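Neutral ceramidase (Pseudomonas aeruginosa, PDB 2ZWS) hydrolyses the N-acyl linkage of ceramides to give sphingosine and free fatty acid, and also catalyses the reverse synthesis, as a secreted zinc-dependent enzyme. Local coordinates at residues E294-F299 with V484-R489; R298-D303 with P491-A496; I395-I400 with Q477-M482; Q402-G407 with R434-N439. One frame throughout, in Å; residues are numbered along the deposited sequence. Where two conformers were deposited one is given.

Contact 1 of 4, residues E294-F299 with V484-R489. With PLM (palmitic acid), chain G.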
# COMPACT_ATOMS: atom_id res chain seq x y z
N GLU A 294 -10.01 22.73 -14.87
CA GLU A 294 -8.93 22.09 -15.62
C GLU A 294 -8.26 20.95 -14.87
O GLU A 294 -8.30 20.89 -13.65
CB GLU A 294 -7.89 23.12 -16.04
CG GLU A 294 -7.03 23.61 -14.92
CD GLU A 294 -5.95 24.61 -15.37
OE1 GLU A 294 -5.73 25.57 -14.63
OE2 GLU A 294 -5.30 24.42 -16.42
N LEU A 295 -7.64 20.06 -15.64
CA LEU A 295 -6.66 19.14 -15.10
C LEU A 295 -5.27 19.69 -15.42
O LEU A 295 -5.03 20.21 -16.51
CB LEU A 295 -6.80 17.75 -15.75
CG LEU A 295 -8.14 17.03 -15.60
CD1 LEU A 295 -8.04 15.62 -16.16
CD2 LEU A 295 -8.63 17.02 -14.15
N ASP A 296 -4.36 19.56 -14.47
CA ASP A 296 -2.98 19.99 -14.68
C ASP A 296 -2.11 19.20 -13.74
O ASP A 296 -2.61 18.50 -12.82
CB ASP A 296 -2.85 21.50 -14.38
CG ASP A 296 -1.63 22.15 -15.02
OD1 ASP A 296 -0.85 21.50 -15.75
OD2 ASP A 296 -1.49 23.37 -14.80
N SER A 297 -0.81 19.30 -13.96
CA SER A 297 0.11 18.61 -13.05
C SER A 297 1.52 19.14 -13.18
O SER A 297 1.88 19.79 -14.19
CB SER A 297 0.10 17.11 -13.34
OG SER A 297 0.60 16.90 -14.66
N ARG A 298 2.32 18.85 -12.15
CA ARG A 298 3.77 19.10 -12.22
C ARG A 298 4.47 17.94 -11.52
O ARG A 298 3.88 17.27 -10.66
CB ARG A 298 4.17 20.41 -11.53
CG ARG A 298 3.69 21.67 -12.22
CD ARG A 298 4.36 21.94 -13.59
NE ARG A 298 3.99 23.27 -14.06
CZ ARG A 298 2.80 23.57 -14.59
NH1 ARG A 298 1.86 22.64 -14.74
NH2 ARG A 298 2.53 24.81 -14.97
N PHE A 299 5.72 17.72 -11.91
CA PHE A 299 6.52 16.65 -11.34
C PHE A 299 7.99 17.04 -11.45
O PHE A 299 8.41 17.59 -12.47
CB PHE A 299 6.33 15.34 -12.13
CG PHE A 299 7.25 14.24 -11.70
CD1 PHE A 299 6.83 13.30 -10.77
CD2 PHE A 299 8.55 14.14 -12.21
CE1 PHE A 299 7.68 12.30 -10.33
CE2 PHE A 299 9.39 13.13 -11.80
CZ PHE A 299 8.97 12.22 -10.86
N VAL A 484 3.33 27.35 -6.80
CA VAL A 484 3.51 28.65 -7.46
C VAL A 484 3.72 28.47 -8.96
O VAL A 484 3.10 29.17 -9.76
CB VAL A 484 4.68 29.42 -6.83
CG1 VAL A 484 5.09 30.66 -7.71
CG2 VAL A 484 4.31 29.88 -5.41
N ALA A 485 4.56 27.50 -9.35
CA ALA A 485 4.70 27.19 -10.78
C ALA A 485 3.36 26.86 -11.48
O ALA A 485 3.08 27.35 -12.56
CB ALA A 485 5.72 26.07 -10.99
N LEU A 486 2.55 26.00 -10.85
CA LEU A 486 1.20 25.71 -11.35
C LEU A 486 0.38 26.98 -11.50
O LEU A 486 -0.24 27.21 -12.53
CB LEU A 486 0.47 24.75 -10.41
CG LEU A 486 0.62 23.28 -10.76
CD1 LEU A 486 0.34 22.42 -9.54
CD2 LEU A 486 -0.25 22.90 -11.93
N ARG A 487 0.39 27.81 -10.45
CA ARG A 487 -0.40 29.03 -10.43
C ARG A 487 -0.02 29.94 -11.59
O ARG A 487 -0.90 30.53 -12.23
CB ARG A 487 -0.18 29.78 -9.12
CG ARG A 487 -1.03 31.07 -8.97
CD ARG A 487 -0.68 31.74 -7.67
NE ARG A 487 0.65 32.36 -7.71
CZ ARG A 487 1.43 32.57 -6.65
NH1 ARG A 487 1.09 32.15 -5.43
NH2 ARG A 487 2.59 33.20 -6.82
N GLU A 488 1.28 30.09 -11.80
CA GLU A 488 1.81 31.04 -12.78
C GLU A 488 1.92 30.46 -14.18
O GLU A 488 2.36 31.15 -15.12
CB GLU A 488 3.19 31.53 -12.31
CG GLU A 488 3.18 32.27 -10.99
CD GLU A 488 2.19 33.44 -10.96
OE1 GLU A 488 1.46 33.59 -9.96
OE2 GLU A 488 2.14 34.21 -11.95
N ARG A 489 1.43 29.23 -14.29
CA ARG A 489 1.71 28.36 -15.41
C ARG A 489 3.24 28.25 -15.29
O ARG A 489 3.77 28.42 -14.20
CB ARG A 489 1.16 28.94 -16.73
CG ARG A 489 -0.30 29.48 -16.65
CD ARG A 489 -1.38 28.39 -16.52
NE ARG A 489 -2.77 28.89 -16.44
CZ ARG A 489 -3.86 28.10 -16.52
NH1 ARG A 489 -3.71 26.79 -16.71
NH2 ARG A 489 -5.08 28.61 -16.40
C1 PLM G . 3.78 24.03 -18.47
O1 PLM G . 2.98 23.20 -18.96
O2 PLM G . 3.33 25.08 -17.94
C2 PLM G . 5.27 23.79 -18.52
C3 PLM G . 5.58 22.40 -17.98
C4 PLM G . 7.05 22.05 -18.18
C5 PLM G . 7.42 21.65 -19.60
C6 PLM G . 8.81 21.03 -19.59
C7 PLM G . 9.88 22.05 -19.95
C8 PLM G . 10.71 22.48 -18.75
C9 PLM G . 11.90 23.33 -19.19
CA PLM G . 11.97 24.66 -18.45
CB PLM G . 12.88 24.57 -17.23
CC PLM G . 12.20 25.21 -16.02
CD PLM G . 13.04 26.34 -15.44
CE PLM G . 12.21 27.26 -14.55
CF PLM G . 12.22 26.81 -13.09
CG PLM G . 13.46 27.30 -12.35
O HOH W 1 -0.24 25.63 -14.75

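Contact 2 of 4, residues R298-D303 with P491-A496. With PLM (palmitic acid), chain G.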
# COMPACT_ATOMS: atom_id res chain seq x y z
N ARG A 298 2.32 18.85 -12.15
CA ARG A 298 3.77 19.10 -12.22
C ARG A 298 4.47 17.94 -11.52
O ARG A 298 3.88 17.27 -10.66
CB ARG A 298 4.17 20.41 -11.53
CG ARG A 298 3.69 21.67 -12.22
CD ARG A 298 4.36 21.94 -13.59
NE ARG A 298 3.99 23.27 -14.06
CZ ARG A 298 2.80 23.57 -14.59
NH1 ARG A 298 1.86 22.64 -14.74
NH2 ARG A 298 2.53 24.81 -14.97
N PHE A 299 5.72 17.72 -11.91
CA PHE A 299 6.52 16.65 -11.34
C PHE A 299 7.99 17.04 -11.45
O PHE A 299 8.41 17.59 -12.47
CB PHE A 299 6.33 15.34 -12.13
CG PHE A 299 7.25 14.24 -11.70
CD1 PHE A 299 6.83 13.30 -10.77
CD2 PHE A 299 8.55 14.14 -12.21
CE1 PHE A 299 7.68 12.30 -10.33
CE2 PHE A 299 9.39 13.13 -11.80
CZ PHE A 299 8.97 12.22 -10.86
N ARG A 300 8.75 16.70 -10.41
CA ARG A 300 10.18 16.93 -10.40
C ARG A 300 10.87 15.86 -9.57
O ARG A 300 10.47 15.63 -8.44
CB ARG A 300 10.45 18.29 -9.72
CG ARG A 300 11.31 19.13 -10.53
CD ARG A 300 12.37 19.80 -9.72
NE ARG A 300 11.93 20.65 -8.63
CZ ARG A 300 12.80 21.26 -7.82
NH1 ARG A 300 14.09 21.08 -8.03
NH2 ARG A 300 12.39 22.05 -6.82
N PHE A 301 11.92 15.23 -10.11
CA PHE A 301 12.91 14.57 -9.25
C PHE A 301 13.85 15.62 -8.65
O PHE A 301 14.43 16.43 -9.38
CB PHE A 301 13.74 13.53 -10.00
CG PHE A 301 13.02 12.22 -10.23
CD1 PHE A 301 12.61 11.44 -9.14
CD2 PHE A 301 12.82 11.72 -11.52
CE1 PHE A 301 12.00 10.20 -9.33
CE2 PHE A 301 12.17 10.48 -11.74
CZ PHE A 301 11.75 9.73 -10.65
N VAL A 302 13.98 15.59 -7.34
CA VAL A 302 14.81 16.57 -6.60
C VAL A 302 15.99 15.89 -5.94
O VAL A 302 15.81 14.93 -5.19
CB VAL A 302 13.98 17.31 -5.52
CG1 VAL A 302 14.81 18.39 -4.85
CG2 VAL A 302 12.73 17.91 -6.14
N ASP A 303 17.20 16.38 -6.21
CA ASP A 303 18.36 15.88 -5.50
C ASP A 303 18.41 16.50 -4.07
O ASP A 303 18.56 17.74 -3.90
CB ASP A 303 19.64 16.19 -6.28
CG ASP A 303 20.88 15.52 -5.67
OD1 ASP A 303 20.79 14.90 -4.58
OD2 ASP A 303 21.95 15.58 -6.33
N PRO A 491 7.00 26.07 -15.94
CA PRO A 491 7.59 24.78 -15.62
C PRO A 491 8.23 24.80 -14.25
O PRO A 491 8.55 25.86 -13.72
CB PRO A 491 8.69 24.61 -16.67
CG PRO A 491 8.73 25.82 -17.46
CD PRO A 491 7.79 26.82 -16.95
N VAL A 492 8.40 23.62 -13.65
CA VAL A 492 9.21 23.52 -12.46
C VAL A 492 10.65 23.33 -12.93
O VAL A 492 10.89 23.14 -14.12
CB VAL A 492 8.74 22.39 -11.51
CG1 VAL A 492 7.39 22.78 -10.89
CG2 VAL A 492 8.62 21.08 -12.27
N GLU A 493 11.61 23.35 -12.01
CA GLU A 493 13.01 23.19 -12.42
C GLU A 493 13.29 21.79 -12.97
O GLU A 493 12.59 20.83 -12.64
CB GLU A 493 14.01 23.63 -11.34
CG GLU A 493 13.66 23.40 -9.87
CD GLU A 493 12.59 24.32 -9.30
OE1 GLU A 493 12.92 25.14 -8.39
OE2 GLU A 493 11.41 24.21 -9.71
N THR A 494 14.29 21.68 -13.85
CA THR A 494 14.56 20.42 -14.53
C THR A 494 14.82 19.31 -13.52
O THR A 494 15.46 19.54 -12.50
CB THR A 494 15.76 20.51 -15.48
OG1 THR A 494 16.88 21.05 -14.76
CG2 THR A 494 15.44 21.41 -16.67
N SER A 495 14.28 18.13 -13.79
CA SER A 495 14.47 16.98 -12.89
C SER A 495 15.93 16.55 -12.85
O SER A 495 16.64 16.60 -13.84
CB SER A 495 13.68 15.79 -13.38
OG SER A 495 12.35 15.84 -12.93
N ALA A 496 16.36 16.13 -11.67
CA ALA A 496 17.59 15.38 -11.55
C ALA A 496 17.23 13.93 -11.78
O ALA A 496 16.14 13.64 -12.24
CB ALA A 496 18.05 15.51 -10.09
C1 PLM G . 3.78 24.03 -18.47
O1 PLM G . 2.98 23.20 -18.96
O2 PLM G . 3.33 25.08 -17.94
C2 PLM G . 5.27 23.79 -18.52
C3 PLM G . 5.58 22.40 -17.98
C4 PLM G . 7.05 22.05 -18.18
C5 PLM G . 7.42 21.65 -19.60
C6 PLM G . 8.81 21.03 -19.59
C7 PLM G . 9.88 22.05 -19.95
C8 PLM G . 10.71 22.48 -18.75
C9 PLM G . 11.90 23.33 -19.19
CA PLM G . 11.97 24.66 -18.45
CB PLM G . 12.88 24.57 -17.23
CC PLM G . 12.20 25.21 -16.02
CD PLM G . 13.04 26.34 -15.44
CE PLM G . 12.21 27.26 -14.55
CF PLM G . 12.22 26.81 -13.09
CG PLM G . 13.46 27.30 -12.35
O HOH W 2 10.87 18.57 -13.90

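Contact 3 of 4, residues I395-I400 with Q477-M482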
# COMPACT_ATOMS: atom_id res chain seq x y z
N ILE A 395 8.71 14.77 -6.38
CA ILE A 395 7.73 15.68 -5.83
C ILE A 395 6.70 15.88 -6.95
O ILE A 395 7.08 16.14 -8.11
CB ILE A 395 8.38 17.05 -5.47
CG1 ILE A 395 9.52 16.91 -4.41
CG2 ILE A 395 7.31 18.07 -5.05
CD1 ILE A 395 9.04 16.33 -3.11
N GLN A 396 5.40 15.76 -6.64
CA GLN A 396 4.38 15.78 -7.66
C GLN A 396 3.11 16.41 -7.11
O GLN A 396 2.77 16.23 -5.92
CB GLN A 396 4.08 14.33 -8.06
CG GLN A 396 3.13 14.24 -9.27
CD GLN A 396 2.92 12.80 -9.67
OE1 GLN A 396 2.62 11.98 -8.81
NE2 GLN A 396 3.08 12.48 -10.97
N MET A 397 2.40 17.11 -8.00
CA MET A 397 1.08 17.66 -7.69
C MET A 397 0.18 17.52 -8.89
O MET A 397 0.61 17.75 -10.03
CB MET A 397 1.15 19.14 -7.32
CG MET A 397 1.90 19.47 -6.05
SD MET A 397 2.03 21.24 -5.70
CE MET A 397 0.29 21.70 -5.65
N PHE A 398 -1.06 17.08 -8.64
CA PHE A 398 -2.11 17.10 -9.66
C PHE A 398 -3.07 18.22 -9.31
O PHE A 398 -3.37 18.43 -8.13
CB PHE A 398 -2.94 15.82 -9.65
CG PHE A 398 -2.27 14.61 -10.25
CD1 PHE A 398 -1.04 14.69 -10.89
CD2 PHE A 398 -2.92 13.38 -10.21
CE1 PHE A 398 -0.44 13.55 -11.44
CE2 PHE A 398 -2.34 12.24 -10.78
CZ PHE A 398 -1.11 12.34 -11.40
N ARG A 399 -3.56 18.93 -10.32
CA ARG A 399 -4.71 19.80 -10.13
C ARG A 399 -5.91 19.08 -10.78
O ARG A 399 -5.83 18.67 -11.95
CB ARG A 399 -4.51 21.17 -10.79
CG ARG A 399 -5.84 21.93 -10.81
CD ARG A 399 -5.74 23.33 -11.36
NE ARG A 399 -7.02 24.00 -11.14
CZ ARG A 399 -7.18 25.32 -11.03
NH1 ARG A 399 -6.13 26.14 -11.18
NH2 ARG A 399 -8.39 25.82 -10.79
N ILE A 400 -6.99 18.93 -10.02
CA ILE A 400 -8.21 18.32 -10.52
C ILE A 400 -9.33 19.32 -10.22
O ILE A 400 -9.86 19.35 -9.11
CB ILE A 400 -8.48 16.92 -9.86
CG1 ILE A 400 -7.27 15.98 -10.01
CG2 ILE A 400 -9.71 16.29 -10.46
CD1 ILE A 400 -7.34 14.74 -9.09
N GLN A 477 9.06 23.83 1.19
CA GLN A 477 9.60 24.69 0.12
C GLN A 477 9.35 24.10 -1.26
O GLN A 477 8.91 24.80 -2.17
CB GLN A 477 11.10 24.84 0.30
CG GLN A 477 11.78 25.59 -0.83
CD GLN A 477 13.23 25.81 -0.52
OE1 GLN A 477 14.10 25.19 -1.13
NE2 GLN A 477 13.49 26.64 0.47
N LEU A 478 9.63 22.80 -1.39
CA LEU A 478 9.48 22.12 -2.68
C LEU A 478 8.03 22.14 -3.17
O LEU A 478 7.76 22.42 -4.36
CB LEU A 478 10.00 20.69 -2.57
CG LEU A 478 11.51 20.57 -2.36
CD1 LEU A 478 11.90 19.13 -2.06
CD2 LEU A 478 12.31 21.10 -3.53
N PHE A 479 7.10 21.82 -2.28
CA PHE A 479 5.69 21.86 -2.64
C PHE A 479 5.16 23.27 -2.88
O PHE A 479 4.33 23.48 -3.77
CB PHE A 479 4.85 21.10 -1.61
CG PHE A 479 4.87 19.60 -1.81
CD1 PHE A 479 4.24 19.04 -2.92
CD2 PHE A 479 5.52 18.75 -0.91
CE1 PHE A 479 4.24 17.66 -3.15
CE2 PHE A 479 5.50 17.33 -1.15
CZ PHE A 479 4.86 16.81 -2.28
N VAL A 480 5.60 24.25 -2.08
CA VAL A 480 5.14 25.62 -2.33
C VAL A 480 5.65 26.11 -3.68
O VAL A 480 4.88 26.68 -4.48
CB VAL A 480 5.55 26.57 -1.18
CG1 VAL A 480 5.43 28.05 -1.62
CG2 VAL A 480 4.66 26.29 0.01
N ASP A 481 6.93 25.85 -3.97
CA ASP A 481 7.50 26.28 -5.25
C ASP A 481 6.74 25.63 -6.43
O ASP A 481 6.46 26.30 -7.44
CB ASP A 481 9.01 26.01 -5.30
CG ASP A 481 9.82 26.97 -4.40
OD1 ASP A 481 9.23 27.91 -3.82
OD2 ASP A 481 11.06 26.77 -4.28
N MET A 482 6.37 24.36 -6.28
CA MET A 482 5.62 23.66 -7.32
C MET A 482 4.23 24.27 -7.48
O MET A 482 3.76 24.47 -8.59
CB MET A 482 5.52 22.17 -7.01
CG MET A 482 4.78 21.40 -8.11
SD MET A 482 5.06 19.62 -7.94
CE MET A 482 6.75 19.50 -8.56

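Contact 4 of 4, residues Q402-G407 with R434-N439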
# COMPACT_ATOMS: atom_id res chain seq x y z
N GLN A 402 -10.96 22.39 -8.74
CA GLN A 402 -10.55 23.20 -7.56
C GLN A 402 -9.77 22.40 -6.52
O GLN A 402 -9.50 22.91 -5.42
CB GLN A 402 -11.78 23.86 -6.91
CG GLN A 402 -12.70 22.87 -6.16
CD GLN A 402 -13.90 22.35 -6.98
OE1 GLN A 402 -14.98 22.14 -6.41
NE2 GLN A 402 -13.69 22.09 -8.26
N LEU A 403 -9.44 21.15 -6.85
CA LEU A 403 -8.65 20.29 -5.95
C LEU A 403 -7.20 20.25 -6.36
O LEU A 403 -6.89 20.24 -7.55
CB LEU A 403 -9.13 18.85 -6.02
CG LEU A 403 -10.61 18.59 -5.86
CD1 LEU A 403 -10.84 17.07 -5.89
CD2 LEU A 403 -11.12 19.20 -4.57
N GLU A 404 -6.32 20.21 -5.37
CA GLU A 404 -4.93 19.84 -5.66
C GLU A 404 -4.57 18.65 -4.82
O GLU A 404 -4.91 18.60 -3.64
CB GLU A 404 -3.94 20.98 -5.39
CG GLU A 404 -3.82 21.93 -6.54
CD GLU A 404 -2.80 23.05 -6.29
OE1 GLU A 404 -2.56 23.44 -5.11
OE2 GLU A 404 -2.25 23.55 -7.30
N LEU A 405 -3.91 17.69 -5.45
CA LEU A 405 -3.54 16.44 -4.82
C LEU A 405 -2.02 16.39 -4.85
O LEU A 405 -1.40 16.48 -5.90
CB LEU A 405 -4.17 15.29 -5.61
CG LEU A 405 -3.76 13.87 -5.23
CD1 LEU A 405 -4.13 13.54 -3.77
CD2 LEU A 405 -4.37 12.86 -6.18
N LEU A 406 -1.41 16.29 -3.68
CA LEU A 406 0.04 16.23 -3.58
C LEU A 406 0.50 14.81 -3.34
O LEU A 406 -0.09 14.10 -2.51
CB LEU A 406 0.55 17.06 -2.41
CG LEU A 406 0.56 18.60 -2.44
CD1 LEU A 406 -0.64 19.24 -3.06
CD2 LEU A 406 0.80 19.16 -1.02
N GLY A 407 1.54 14.39 -4.07
CA GLY A 407 2.10 13.06 -3.87
C GLY A 407 3.47 13.25 -3.22
O GLY A 407 4.38 13.82 -3.85
N ARG A 434 -9.40 25.22 -3.87
CA ARG A 434 -10.15 25.31 -2.62
C ARG A 434 -9.90 24.17 -1.65
O ARG A 434 -10.27 24.25 -0.49
CB ARG A 434 -11.66 25.42 -2.93
CG ARG A 434 -12.04 26.64 -3.82
CD ARG A 434 -11.79 27.97 -3.07
NE ARG A 434 -11.96 29.17 -3.91
CZ ARG A 434 -10.97 29.90 -4.42
NH1 ARG A 434 -9.68 29.58 -4.23
NH2 ARG A 434 -11.26 30.98 -5.15
N HIS A 435 -9.30 23.09 -2.14
CA HIS A 435 -9.02 21.94 -1.28
C HIS A 435 -7.68 21.36 -1.68
O HIS A 435 -7.40 21.18 -2.87
CB HIS A 435 -10.10 20.87 -1.41
CG HIS A 435 -11.48 21.36 -1.10
ND1 HIS A 435 -11.90 21.64 0.19
CD2 HIS A 435 -12.52 21.64 -1.90
CE1 HIS A 435 -13.15 22.07 0.16
NE2 HIS A 435 -13.55 22.08 -1.10
N VAL A 436 -6.83 21.11 -0.69
CA VAL A 436 -5.52 20.50 -0.94
C VAL A 436 -5.47 19.18 -0.19
O VAL A 436 -5.70 19.15 1.01
CB VAL A 436 -4.39 21.43 -0.47
CG1 VAL A 436 -3.03 20.76 -0.64
CG2 VAL A 436 -4.44 22.75 -1.24
N VAL A 437 -5.27 18.09 -0.92
CA VAL A 437 -5.20 16.77 -0.31
C VAL A 437 -3.73 16.31 -0.32
O VAL A 437 -3.09 16.34 -1.37
CB VAL A 437 -6.04 15.74 -1.08
CG1 VAL A 437 -5.84 14.36 -0.48
CG2 VAL A 437 -7.51 16.12 -1.01
N PHE A 438 -3.22 15.93 0.84
CA PHE A 438 -1.83 15.52 0.95
C PHE A 438 -1.76 14.00 0.96
O PHE A 438 -2.22 13.39 1.90
CB PHE A 438 -1.26 16.09 2.25
CG PHE A 438 0.20 15.84 2.42
CD1 PHE A 438 1.15 16.78 2.04
CD2 PHE A 438 0.65 14.63 2.96
CE1 PHE A 438 2.52 16.53 2.20
CE2 PHE A 438 2.02 14.38 3.13
CZ PHE A 438 2.95 15.33 2.74
N ASN A 439 -1.24 13.39 -0.10
CA ASN A 439 -1.12 11.93 -0.15
C ASN A 439 0.33 11.52 0.07
O ASN A 439 1.14 11.64 -0.84
CB ASN A 439 -1.65 11.44 -1.52
CG ASN A 439 -1.94 9.94 -1.55
OD1 ASN A 439 -1.28 9.11 -0.88
ND2 ASN A 439 -2.93 9.57 -2.35

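Contact 1 of 4, residues E294-F299 with V484-R489
Glu-294 and Arg-489 meet in a salt bridge where the C-terminal end of helix 471-488 packs on the edge strand 295-303 of a four-stranded mixed sheet. The two side chains come from opposite directions. Arg-489 was modelled in two conformers. In the one described, Arg-489 NH1 donates to Glu-294 OE2 at 2.9 Å, on the syn lone pair, and OE2 lies near the guanidinium plane. The bond is moderately bent, with 147° at the hydrogen. Arg-489 has positive phi and follows the helix.

Leu-486 packs against Asp-296 and Arg-298. Its CD2 reaches Asp-296 OD2, and its CG lies 3.8 Å from Arg-298 CG. Leu-486 CA also sits over one face of the Arg-298 guanidinium. The carboxylate end of the palmitic acid lies over the opposite face, with its O2 3.1 Å from Arg-298 NH2.

Further out, several acceptors hold the Arg-298 head. The chain bends at chi2 (-68°), which turns the head back along its own strand. NH1 then donates to Ser-297 O at 2.9 Å and forms a salt bridge to Asp-296 OD1 whose hydrogen bond is weak. NH2 also bonds Leu-490 O. A water joins strand to helix: it donates to Asp-296 OD2 at 2.6 Å and to Leu-486 O at 2.7 Å, and it accepts from Arg-298 NH2 at 2.9 Å.

Contact 2 of 4, residues R298-D303 with P491-A496
Arg-300 and Glu-493 form a salt bridge by stacking rather than by in-plane N-H bonds. The guanidinium and carboxylate planes are only 13° apart. Glu-493 CG sits over the centre of the Arg-300 guanidinium, but the approach is unusually short, so the finer details of the Arg-300 head are doubtful. Arg-300 NH2 is 3.5 Å from Glu-493 OE1, but that oxygen lies well out of the guanidinium plane, so the pair attracts through charge alone. Val-302 CG2 covers the opposite face. Bends at chi2 (-136°) and chi3 (-58°) of Arg-300 lay its head against Glu-493.

Directed bonds lie further along the chain. Phe-301 N donates to Ser-495 OG at 2.9 Å, so a serine side chain takes the place of a backbone acceptor. Ala-496 N donates to Phe-301 O at 3.0 Å, from above the carbonyl plane. A water lies near Phe-299 O, Glu-493 O and Ser-495 OG.

Val-492 makes the apolar part at the other end. One branch, CG1, packs on the aliphatic part of Arg-298. The other, CG2, reaches Phe-299 O and lies 3.8 Å from Arg-300 CG. The palmitic acid tail runs along the outer side of the loop, with its C4 3.4 Å from Pro-491 CB. Phe-301 meanwhile packs on helix 68-81, touching Gln-68, an inferred substrate-binding residue. The segment after helix 471-488 is thus an irregular loop laid along the edge strand of the four-stranded sheet, held by one backbone-backbone bond and one backbone-to-serine bond.

Contact 3 of 4, residues I395-I400 with Q477-M482
Two first torsions set this contact between Ile-395 and the helix residues Phe-479 and Met-482. Ile-395 has its CG2 anti to the backbone N and its CG1 beside it (chi1 -60°), which points both branches into the helix. Met-482 has CG anti to its own backbone N, and its chain turns at chi3 to bring CE to Ile-395 O.

Ile-395 CG2 makes a CH-pi contact over one face of the Phe-479 ring, 3.9 Å from the centroid and 20° off the normal. Its CG1 meets Leu-478 CD1 at 4.0 Å, the two side chains crossing at about a right angle. Gln-396 O and Met-397 CG stand at the edge of the same ring, so one aromatic is held both over its face and along its rim.

Met-397 and Met-482 slide past each other in opposite directions. In the Met-397 conformer described, one of two modelled, its SD lies 3.7 Å from Met-482 CG. Met-482 CE reaches 3.4 Å from Ile-395 O. No hydrogen bond crosses the contact; the side-chain packing is apolar and the contact is buried.

Helix 414-428 lies alongside: Ile-420 and Val-424 touch Phe-479, and Val-424 also touches Met-397. Strand 392-400 is an inner strand of the four-stranded sheet. The axes of segments 395-400 and 477-482 pass 9.0 Å apart at 40°, as a helix layer packed on one face of a sheet in an alpha/beta fold.

Contact 4 of 4, residues Q402-G407 with R434-N439
Leu-405 and Leu-406 pack tightly against Val-436, Val-437 and Phe-438 at the buried end of this parallel strand pair, while the Gln-402 and Arg-434 end reaches solvent. On the helix-covered face, Leu-406 CD1 meets Val-436 CG1 at 3.7 Å. Its CD2 meets Phe-438 CD1 at 3.9 Å, and these two side chains cross at about a right angle. On the other face, Leu-405 has CG anti to the backbone N (chi1 172°), and its CD1 reaches Val-437 CG1 at 3.8 Å.

The backbone ladder is regular. Leu-406 N donates to Val-437 O at 2.9 Å, nearly along the C=O axis. Val-437 N donates to Glu-404 O and Glu-404 N to His-435 O in the same straight manner. Asn-439 N closes the row on Leu-406 O.

At its start the ladder ends in a bifurcated acceptor. Gln-402 O takes two backbone N-H groups, a short bond from Arg-434 N at 2.8 Å and a longer one from His-435 N at 3.3 Å. Arg-434 is exposed, and in the conformer described, one of two, it turns its end away to Glu-429. Leu-403 also has two conformers; in the one described its CD2 lies 3.7 Å from His-435 CB. The His-435 ring stacks on Tyr-148 and bonds Glu-289, while Glu-404 bonds Ser-428.

Helix 414-428 lies between the strands in sequence and packs on the face of Glu-404, Val-436 and Leu-406. Two neighbouring parallel strands joined through a helix make a beta-alpha-beta crossover, here at the edge of the four-stranded sheet.

Following the chain, strand 295-303 comes first and is joined by two later segments. Contact 1 joins its start to the end of helix 471-488, and contact 2 joins its second half to the loop beyond. Each closes a loop of more than 180 residues. Contact 3, from strand 392-400 to the same helix, lies within both loops, and contact 4, between strands 403-407 and 435-439, lies within contact 3. Contacts 1 and 2 overlap at Arg-298 and Phe-299, and their spans cross. Strand pairing links the set, as from Arg-298 N to Met-397 O at 2.9 Å. Contacts 1 and 3 tie the sheet to the helix, contact 2 adds the loop, and contact 4 pairs two strands.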